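Local structure of putative carbohydrate-active enzyme (Uncultured organism, 5WH8) at residues A40-C45 with S272-P277; I106-L111 with P127-M132; Y131-H136 with P169-N174. The protein probably hydrolyses O-glycosidic bonds in cellulose, this chain being the family 5 glycoside hydrolase barrel domain of a longer multi-modular enzyme. All coordinates share one frame; numbering follows the deposited sequence.

Contact 1 of 3, residues A40-C45 with S272-P277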
loop_
_atom_site.group_PDB
_atom_site.type_symbol
_atom_site.label_atom_id
_atom_site.label_comp_id
_atom_site.label_asym_id
_atom_site.label_seq_id
_atom_site.Cartn_x
_atom_site.Cartn_y
_atom_site.Cartn_z
ATOM N N ALA A 40 0.636 1.398 15.909
ATOM C CA ALA A 40 0.685 1.649 17.347
ATOM C C ALA A 40 -0.687 1.484 18.010
ATOM O O ALA A 40 -0.811 1.372 19.241
ATOM C CB ALA A 40 1.225 3.051 17.611
ATOM N N TRP A 41 -1.732 1.449 17.191
ATOM C CA TRP A 41 -3.087 1.394 17.705
ATOM C C TRP A 41 -3.670 -0.026 17.767
ATOM O O TRP A 41 -4.519 -0.312 18.620
ATOM C CB TRP A 41 -3.989 2.279 16.849
ATOM C CG TRP A 41 -3.564 3.715 16.808
ATOM C CD1 TRP A 41 -2.776 4.371 17.721
ATOM C CD2 TRP A 41 -3.907 4.679 15.812
ATOM N NE1 TRP A 41 -2.615 5.684 17.348
ATOM C CE2 TRP A 41 -3.285 5.893 16.168
ATOM C CE3 TRP A 41 -4.657 4.626 14.629
ATOM C CZ2 TRP A 41 -3.414 7.048 15.404
ATOM C CZ3 TRP A 41 -4.771 5.771 13.864
ATOM C CH2 TRP A 41 -4.166 6.972 14.263
ATOM N N PHE A 42 -3.239 -0.904 16.853
ATOM C CA PHE A 42 -3.748 -2.287 16.771
ATOM C C PHE A 42 -2.624 -3.317 16.677
ATOM O O PHE A 42 -2.681 -4.238 15.865
ATOM C CB PHE A 42 -4.693 -2.435 15.566
ATOM C CG PHE A 42 -5.873 -1.533 15.649
ATOM C CD1 PHE A 42 -6.985 -1.908 16.373
ATOM C CD2 PHE A 42 -5.851 -0.279 15.073
ATOM C CE1 PHE A 42 -8.055 -1.060 16.500
ATOM C CE2 PHE A 42 -6.908 0.566 15.197
ATOM C CZ PHE A 42 -8.013 0.186 15.922
ATOM N N PRO A 43 -1.599 -3.204 17.546
ATOM C CA PRO A 43 -0.477 -4.137 17.382
ATOM C C PRO A 43 -0.835 -5.619 17.523
ATOM O O PRO A 43 -0.150 -6.421 16.923
ATOM C CB PRO A 43 0.496 -3.719 18.493
ATOM C CG PRO A 43 -0.362 -3.040 19.506
ATOM C CD PRO A 43 -1.431 -2.332 18.723
ATOM N N LYS A 44 -1.880 -5.975 18.267
ATOM C CA LYS A 44 -2.259 -7.378 18.385
ATOM C C LYS A 44 -2.761 -7.960 17.060
ATOM O O LYS A 44 -2.802 -9.189 16.890
ATOM C CB LYS A 44 -3.331 -7.549 19.468
ATOM C CG LYS A 44 -2.795 -7.383 20.866
ATOM C CD LYS A 44 -3.877 -7.644 21.917
ATOM C CE LYS A 44 -4.164 -9.130 22.088
ATOM N NZ LYS A 44 -5.087 -9.372 23.236
ATOM N N CYS A 45 -3.150 -7.089 16.126
ATOM C CA CYS A 45 -3.621 -7.526 14.827
ATOM C C CYS A 45 -2.508 -7.872 13.822
ATOM O O CYS A 45 -2.817 -8.392 12.754
ATOM C CB CYS A 45 -4.528 -6.456 14.185
ATOM S SG CYS A 45 -6.164 -6.248 14.976
ATOM N N SER A 272 -9.530 -1.571 6.296
ATOM C CA SER A 272 -8.243 -1.937 6.925
ATOM C C SER A 272 -8.415 -3.287 7.599
ATOM O O SER A 272 -9.545 -3.692 7.923
ATOM C CB SER A 272 -7.794 -0.910 7.975
ATOM O OG SER A 272 -8.620 -1.017 9.112
ATOM N N PHE A 273 -7.293 -3.959 7.834
ATOM C CA PHE A 273 -7.256 -5.164 8.661
ATOM C C PHE A 273 -7.073 -4.773 10.114
ATOM O O PHE A 273 -5.941 -4.572 10.583
ATOM C CB PHE A 273 -6.127 -6.092 8.221
ATOM C CG PHE A 273 -6.173 -7.451 8.879
ATOM C CD1 PHE A 273 -7.122 -8.387 8.518
ATOM C CD2 PHE A 273 -5.259 -7.780 9.860
ATOM C CE1 PHE A 273 -7.147 -9.652 9.133
ATOM C CE2 PHE A 273 -5.272 -9.031 10.460
ATOM C CZ PHE A 273 -6.213 -9.964 10.098
ATOM N N ALA A 274 -8.198 -4.635 10.812
ATOM C CA ALA A 274 -8.245 -4.176 12.189
ATOM C C ALA A 274 -9.637 -4.527 12.706
ATOM O O ALA A 274 -10.536 -4.788 11.894
ATOM C CB ALA A 274 -7.989 -2.680 12.275
ATOM N N ASP A 275 -9.812 -4.550 14.030
ATOM C CA ASP A 275 -11.124 -4.853 14.623
ATOM C C ASP A 275 -11.735 -3.656 15.348
ATOM O O ASP A 275 -12.539 -3.827 16.256
ATOM C CB ASP A 275 -11.017 -6.058 15.567
ATOM C CG ASP A 275 -10.091 -5.817 16.746
ATOM O OD1 ASP A 275 -9.326 -4.832 16.752
ATOM O OD2 ASP A 275 -10.126 -6.655 17.685
ATOM N N LYS A 276 -11.357 -2.447 14.936
ATOM C CA LYS A 276 -12.017 -1.216 15.383
ATOM C C LYS A 276 -13.508 -1.250 15.033
ATOM O O LYS A 276 -13.876 -1.714 13.952
ATOM C CB LYS A 276 -11.339 -0.000 14.732
ATOM C CG LYS A 276 -11.777 1.355 15.262
ATOM C CD LYS A 276 -10.880 2.450 14.742
ATOM C CE LYS A 276 -11.290 3.836 15.256
ATOM N NZ LYS A 276 -11.533 3.799 16.732
ATOM N N PRO A 277 -14.392 -0.750 15.923
ATOM C CA PRO A 277 -15.820 -0.815 15.611
ATOM C C PRO A 277 -16.263 0.308 14.663
ATOM O O PRO A 277 -17.065 1.178 15.005
ATOM C CB PRO A 277 -16.495 -0.713 17.004
ATOM C CG PRO A 277 -15.533 -0.033 17.848
ATOM C CD PRO A 277 -14.146 -0.320 17.315
#
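F42 turns its CG anti to its own carbonyl carbon (chi1 -60°), which lays the ring over A274, while K276, with CG anti to the backbone N (chi1 -171°), runs an extended chain past the ring, its CD 3.8 Å from F42 CZ. The A274 methyl then makes a CH-pi contact: CB lies 4.2 Å from the F42 centroid and 11° off the ring normal, squarely over one face. At the far end of the ring, F42 CZ meets K276 CB at 3.5 Å, the two side chains crossing at about a right angle. D275 OD1 comes obliquely to the ring at F42 CD1, 3.8 Å away. That carboxylate oxygen also approaches C45 SG at 3.9 Å, while D275 OD2 is hydrogen-bonded to S288. The other end of the interface is polar against aromatic: C45 O reaches F273 CE2 at 3.4 Å, in the plane of the ring and at its edge, and also pairs with S50 OG. No hydrogen bond joins the two segments. H37 meets the F42 ring edge-to-face. The contact packs the loop after the first barrel strand, 32-36, leading into helix 48-56, against the end of the last strand, 268-273, with helix 287-290 alongside.

Contact 2 of 3, residues I106-L111 with P127-M132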
loop_
_atom_site.group_PDB
_atom_site.type_symbol
_atom_site.label_atom_id
_atom_site.label_comp_id
_atom_site.label_asym_id
_atom_site.label_seq_id
_atom_site.Cartn_x
_atom_site.Cartn_y
_atom_site.Cartn_z
ATOM N N ILE A 106 5.963 -0.706 2.545
ATOM C CA ILE A 106 6.388 0.138 3.653
ATOM C C ILE A 106 5.838 1.522 3.365
ATOM O O ILE A 106 6.296 2.195 2.418
ATOM C CB ILE A 106 7.932 0.158 3.780
ATOM C CG1 ILE A 106 8.456 -1.264 4.019
ATOM C CG2 ILE A 106 8.367 1.102 4.910
ATOM C CD1 ILE A 106 9.992 -1.374 4.100
ATOM N N ASP A 107 4.825 1.926 4.132
ATOM C CA ASP A 107 4.102 3.186 3.865
ATOM C C ASP A 107 4.398 4.249 4.931
ATOM O O ASP A 107 4.031 4.104 6.107
ATOM C CB ASP A 107 2.601 2.853 3.762
ATOM C CG ASP A 107 1.678 4.032 4.039
ATOM O OD1 ASP A 107 1.996 5.199 3.715
ATOM O OD2 ASP A 107 0.578 3.753 4.588
ATOM N N TRP A 108 5.118 5.295 4.519
ATOM C CA TRP A 108 5.360 6.478 5.357
ATOM C C TRP A 108 4.069 7.301 5.338
ATOM O O TRP A 108 3.776 8.058 4.388
ATOM C CB TRP A 108 6.562 7.254 4.822
ATOM C CG TRP A 108 6.991 8.474 5.606
ATOM C CD1 TRP A 108 6.851 9.789 5.230
ATOM C CD2 TRP A 108 7.670 8.492 6.876
ATOM N NE1 TRP A 108 7.405 10.618 6.182
ATOM C CE2 TRP A 108 7.910 9.846 7.201
ATOM C CE3 TRP A 108 8.091 7.494 7.763
ATOM C CZ2 TRP A 108 8.538 10.227 8.384
ATOM C CZ3 TRP A 108 8.726 7.868 8.929
ATOM C CH2 TRP A 108 8.934 9.223 9.239
ATOM N N HIS A 109 3.267 7.111 6.379
ATOM C CA HIS A 109 1.828 7.411 6.309
ATOM C C HIS A 109 1.532 8.819 6.793
ATOM O O HIS A 109 1.004 9.002 7.888
ATOM C CB HIS A 109 1.044 6.355 7.116
ATOM C CG HIS A 109 -0.441 6.297 6.838
ATOM N ND1 HIS A 109 -0.964 5.558 5.799
ATOM C CD2 HIS A 109 -1.512 6.800 7.508
ATOM C CE1 HIS A 109 -2.284 5.618 5.825
ATOM N NE2 HIS A 109 -2.647 6.370 6.851
ATOM N N VAL A 110 1.895 9.801 5.960
ATOM C CA VAL A 110 1.568 11.217 6.209
ATOM C C VAL A 110 0.059 11.430 6.055
ATOM O O VAL A 110 -0.574 10.808 5.199
ATOM C CB VAL A 110 2.333 12.174 5.269
ATOM C CG1 VAL A 110 3.820 11.943 5.341
ATOM C CG2 VAL A 110 1.868 12.071 3.846
ATOM N N LEU A 111 -0.510 12.280 6.909
ATOM C CA LEU A 111 -1.925 12.590 6.842
ATOM C C LEU A 111 -2.272 13.903 7.566
ATOM O O LEU A 111 -2.522 14.916 6.916
ATOM C CB LEU A 111 -2.726 11.422 7.412
ATOM C CG LEU A 111 -4.254 11.490 7.334
ATOM C CD1 LEU A 111 -4.761 11.647 5.893
ATOM C CD2 LEU A 111 -4.802 10.247 7.990
ATOM N N PRO A 127 16.239 10.109 7.219
ATOM C CA PRO A 127 16.914 8.971 7.877
ATOM C C PRO A 127 16.111 7.667 7.868
ATOM O O PRO A 127 16.714 6.591 7.774
ATOM C CB PRO A 127 17.135 9.455 9.314
ATOM C CG PRO A 127 16.446 10.762 9.436
ATOM C CD PRO A 127 16.155 11.291 8.083
ATOM N N PHE A 128 14.784 7.765 7.917
ATOM C CA PHE A 128 13.929 6.580 7.794
ATOM C C PHE A 128 14.172 5.877 6.473
ATOM O O PHE A 128 14.399 4.663 6.446
ATOM C CB PHE A 128 12.459 6.964 7.912
ATOM C CG PHE A 128 11.503 5.809 7.707
ATOM C CD1 PHE A 128 11.199 4.950 8.741
ATOM C CD2 PHE A 128 10.905 5.602 6.468
ATOM C CE1 PHE A 128 10.313 3.880 8.545
ATOM C CE2 PHE A 128 10.013 4.527 6.265
ATOM C CZ PHE A 128 9.711 3.692 7.308
ATOM N N TRP A 129 14.095 6.623 5.376
ATOM C CA TRP A 129 14.185 6.006 4.075
ATOM C C TRP A 129 15.615 5.590 3.749
ATOM O O TRP A 129 15.814 4.599 3.048
ATOM C CB TRP A 129 13.602 6.932 3.003
ATOM C CG TRP A 129 12.084 6.847 2.986
ATOM C CD1 TRP A 129 11.182 7.860 3.200
ATOM C CD2 TRP A 129 11.300 5.655 2.772
ATOM N NE1 TRP A 129 9.896 7.368 3.110
ATOM C CE2 TRP A 129 9.946 6.020 2.862
ATOM C CE3 TRP A 129 11.622 4.317 2.522
ATOM C CZ2 TRP A 129 8.894 5.081 2.674
ATOM C CZ3 TRP A 129 10.601 3.391 2.359
ATOM C CH2 TRP A 129 9.243 3.779 2.450
ATOM N N ASP A 130 16.611 6.302 4.292
ATOM C CA ASP A 130 18.022 5.882 4.179
ATOM C C ASP A 130 18.190 4.505 4.823
ATOM O O ASP A 130 18.723 3.575 4.202
ATOM C CB ASP A 130 18.927 6.924 4.861
ATOM C CG ASP A 130 20.412 6.826 4.460
ATOM O OD1 ASP A 130 20.793 6.157 3.494
ATOM O OD2 ASP A 130 21.227 7.469 5.149
ATOM N N TYR A 131 17.710 4.372 6.052
ATOM C CA TYR A 131 17.769 3.099 6.750
ATOM C C TYR A 131 17.004 1.996 6.006
ATOM O O TYR A 131 17.546 0.912 5.771
ATOM C CB TYR A 131 17.235 3.203 8.176
ATOM C CG TYR A 131 17.200 1.836 8.810
ATOM C CD1 TYR A 131 18.364 1.261 9.307
ATOM C CD2 TYR A 131 16.035 1.076 8.830
ATOM C CE1 TYR A 131 18.363 -0.019 9.845
ATOM C CE2 TYR A 131 16.022 -0.200 9.361
ATOM C CZ TYR A 131 17.194 -0.745 9.871
ATOM O OH TYR A 131 17.221 -2.011 10.414
ATOM N N MET A 132 15.748 2.244 5.643
ATOM C CA MET A 132 14.934 1.157 5.100
ATOM C C MET A 132 15.452 0.641 3.762
ATOM O O MET A 132 15.421 -0.565 3.489
ATOM C CB MET A 132 13.461 1.587 4.963
ATOM C CG MET A 132 12.736 1.654 6.311
ATOM S SD MET A 132 12.571 0.006 7.075
ATOM C CE MET A 132 12.214 0.427 8.757
#
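The W108 and F128 side chains overlap from opposite sides of the interface, W108 CE3 standing 3.6 Å from F128 CD2 above one face of the phenyl ring, toward its rim. Their planes lie 35° apart, neither a stack nor an edge-to-face pair. W129 instead turns its edge to the face of W108, an offset edge-to-face pair with five-membered rings 5.5 Å apart between centroids and planes at 64°. I106 fills the other end: CG2 touches W129 CH2 at 3.7 Å and F128 CZ at 3.8 Å, while CD1 reaches M132 SD at 4.2 Å. The carbonyl of I106, whose backbone pairs with strand 142-145, faces the W129 edge in the ring plane, its O 3.3 Å from CH2. One step further out, F128 CE2 lies over one face of W129, and F128 has M132 CG on the face opposite W108. The W108 indole is anchored through NE1 to T121 OG1, and Y75 meets both W108 and F128 edge-to-face. This is the strand-to-helix half of a beta-alpha-beta unit, strand 106-109 and helix 127-132 running antiparallel with axes 11.0 Å apart. Without a hydrogen bond across it, the interface depends on shape and aromatic contact; even W129 NE1, buried here against W108 CB, has no polar partner in the model.

Contact 3 of 3, residues Y131-H136 with P169-N174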
loop_
_atom_site.group_PDB
_atom_site.type_symbol
_atom_site.label_atom_id
_atom_site.label_comp_id
_atom_site.label_asym_id
_atom_site.label_seq_id
_atom_site.Cartn_x
_atom_site.Cartn_y
_atom_site.Cartn_z
ATOM N N TYR A 131 17.710 4.372 6.052
ATOM C CA TYR A 131 17.769 3.099 6.750
ATOM C C TYR A 131 17.004 1.996 6.006
ATOM O O TYR A 131 17.546 0.912 5.771
ATOM C CB TYR A 131 17.235 3.203 8.176
ATOM C CG TYR A 131 17.200 1.836 8.810
ATOM C CD1 TYR A 131 18.364 1.261 9.307
ATOM C CD2 TYR A 131 16.035 1.076 8.830
ATOM C CE1 TYR A 131 18.363 -0.019 9.845
ATOM C CE2 TYR A 131 16.022 -0.200 9.361
ATOM C CZ TYR A 131 17.194 -0.745 9.871
ATOM O OH TYR A 131 17.221 -2.011 10.414
ATOM N N MET A 132 15.748 2.244 5.643
ATOM C CA MET A 132 14.934 1.157 5.100
ATOM C C MET A 132 15.452 0.641 3.762
ATOM O O MET A 132 15.421 -0.565 3.489
ATOM C CB MET A 132 13.461 1.587 4.963
ATOM C CG MET A 132 12.736 1.654 6.311
ATOM S SD MET A 132 12.571 0.006 7.075
ATOM C CE MET A 132 12.214 0.427 8.757
ATOM N N SER A 133 15.936 1.549 2.920
ATOM C CA SER A 133 16.436 1.153 1.611
ATOM C C SER A 133 17.766 0.413 1.724
ATOM O O SER A 133 17.992 -0.530 0.974
ATOM C CB SER A 133 16.555 2.374 0.672
ATOM O OG SER A 133 17.370 3.414 1.203
ATOM N N ALA A 134 18.621 0.808 2.665
ATOM C CA ALA A 134 19.854 0.051 2.921
ATOM C C ALA A 134 19.538 -1.340 3.504
ATOM O O ALA A 134 20.091 -2.343 3.081
ATOM C CB ALA A 134 20.767 0.817 3.862
ATOM N N LYS A 135 18.621 -1.398 4.460
ATOM C CA LYS A 135 18.293 -2.656 5.133
ATOM C C LYS A 135 17.614 -3.644 4.201
ATOM O O LYS A 135 17.864 -4.849 4.285
ATOM C CB LYS A 135 17.405 -2.383 6.346
ATOM C CG LYS A 135 17.009 -3.602 7.178
ATOM C CD LYS A 135 18.217 -4.229 7.878
ATOM C CE LYS A 135 17.785 -5.201 8.975
ATOM N NZ LYS A 135 16.978 -6.323 8.435
ATOM N N HIS A 136 16.771 -3.136 3.304
ATOM C CA HIS A 136 15.931 -4.020 2.489
ATOM C C HIS A 136 16.318 -4.054 1.017
ATOM O O HIS A 136 15.557 -4.544 0.192
ATOM C CB HIS A 136 14.456 -3.620 2.676
ATOM C CG HIS A 136 14.006 -3.800 4.086
ATOM N ND1 HIS A 136 13.906 -5.047 4.679
ATOM C CD2 HIS A 136 13.719 -2.902 5.051
ATOM C CE1 HIS A 136 13.552 -4.898 5.943
ATOM N NE2 HIS A 136 13.438 -3.604 6.194
ATOM N N PRO A 169 16.385 10.123 -4.220
ATOM C CA PRO A 169 17.836 9.880 -4.335
ATOM C C PRO A 169 18.446 9.162 -3.124
ATOM O O PRO A 169 19.437 8.430 -3.261
ATOM C CB PRO A 169 18.414 11.298 -4.481
ATOM C CG PRO A 169 17.292 12.087 -5.100
ATOM C CD PRO A 169 16.044 11.540 -4.423
ATOM N N VAL A 170 17.878 9.385 -1.950
ATOM C CA VAL A 170 18.340 8.735 -0.725
ATOM C C VAL A 170 18.037 7.238 -0.782
ATOM O O VAL A 170 18.842 6.407 -0.357
ATOM C CB VAL A 170 17.682 9.375 0.506
ATOM C CG1 VAL A 170 17.971 8.588 1.770
ATOM C CG2 VAL A 170 18.141 10.832 0.659
ATOM N N ILE A 171 16.874 6.899 -1.319
ATOM C CA ILE A 171 16.517 5.495 -1.495
ATOM C C ILE A 171 17.380 4.827 -2.585
ATOM O O ILE A 171 17.925 3.742 -2.392
ATOM C CB ILE A 171 15.008 5.365 -1.849
ATOM C CG1 ILE A 171 14.162 5.729 -0.622
ATOM C CG2 ILE A 171 14.688 3.956 -2.385
ATOM C CD1 ILE A 171 12.642 5.745 -0.916
ATOM N N ARG A 172 17.512 5.493 -3.724
ATOM C CA ARG A 172 18.121 4.878 -4.899
ATOM C C ARG A 172 19.639 4.735 -4.767
ATOM O O ARG A 172 20.227 3.882 -5.425
ATOM C CB ARG A 172 17.752 5.684 -6.152
ATOM C CG ARG A 172 16.273 5.548 -6.556
ATOM C CD ARG A 172 16.028 4.187 -7.204
ATOM N NE ARG A 172 14.637 3.713 -7.268
ATOM C CZ ARG A 172 13.792 3.958 -8.260
ATOM N NH1 ARG A 172 14.134 4.753 -9.275
ATOM N NH2 ARG A 172 12.571 3.448 -8.203
ATOM N N LYS A 173 20.270 5.511 -3.893
ATOM C CA LYS A 173 21.710 5.307 -3.671
ATOM C C LYS A 173 21.967 3.956 -2.985
ATOM O O LYS A 173 23.044 3.379 -3.133
ATOM C CB LYS A 173 22.313 6.446 -2.851
ATOM C CG LYS A 173 22.031 6.426 -1.382
ATOM C CD LYS A 173 22.898 7.430 -0.652
ATOM C CE LYS A 173 22.456 7.610 0.780
ATOM N NZ LYS A 173 22.829 6.458 1.629
ATOM N N ASN A 174 20.978 3.458 -2.239
ATOM C CA ASN A 174 21.066 2.162 -1.550
ATOM C C ASN A 174 20.413 0.993 -2.301
ATOM O O ASN A 174 20.889 -0.154 -2.229
ATOM C CB ASN A 174 20.408 2.246 -0.177
ATOM C CG ASN A 174 21.092 3.224 0.750
ATOM O OD1 ASN A 174 22.326 3.289 0.807
ATOM N ND2 ASN A 174 20.296 3.979 1.497
#
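S133 and N174 join two neighbouring helices of the outer layer of the TIM barrel, and the backbones come close: the CA atoms of S133 and I171 are 5.3 Å apart, and those of A134 and N174 approach to 5.1 Å. S133 holds OG between its backbone N and carbonyl carbon (chi1 56°), a position that lets the hydroxyl serve its own helix, bonding to W129 O one turn back, and still face the other helix. In N174, chi1 of -63° brings CG alongside S133, and chi2 of -42° turns ND2 to the hydroxyl. N174 ND2 has a second acceptor in D130 OD1, so the amide spans two residues of helix 122-135. The remaining packing is small. The A134 methyl rests against the amide, CB to CG of N174 at 3.9 Å, and S133 CB touches I171 CG2, also at 3.9 Å. Small side chains at 133 and 134 are consistent with so short a separation. K173 NZ, salt-bridged to D130, also makes a weak hydrogen bond to N174 OD1. The link across the segments is the bond N174 ND2 to S133 OG, 3.0 Å long and nearly straight, with the oxygen in the amide plane.

Contacts 2 and 3 share helix 122-135, including Y131 and M132, and their centres lie 10 Å apart. One face of the helix packs inward on strand 103-109, another on helix 157-172. They touch directly: D130 OD1 makes a salt bridge with K173 NZ at 2.8 Å, and W129 CE3 meets I171 CD1 at 3.9 Å. Contact 1 stands apart, its centre about 20 Å from contact 2 and 29 Å from contact 3, although contacts 1 and 2 both reach the same barrel sheet. In family 5 enzymes the active site lies at the C-terminal strand ends, the side of contact 1 and of the 109-111 end of contact 2; K276 NZ hydrogen-bonds to a pentaethylene glycol, probably from the crystallisation liquor.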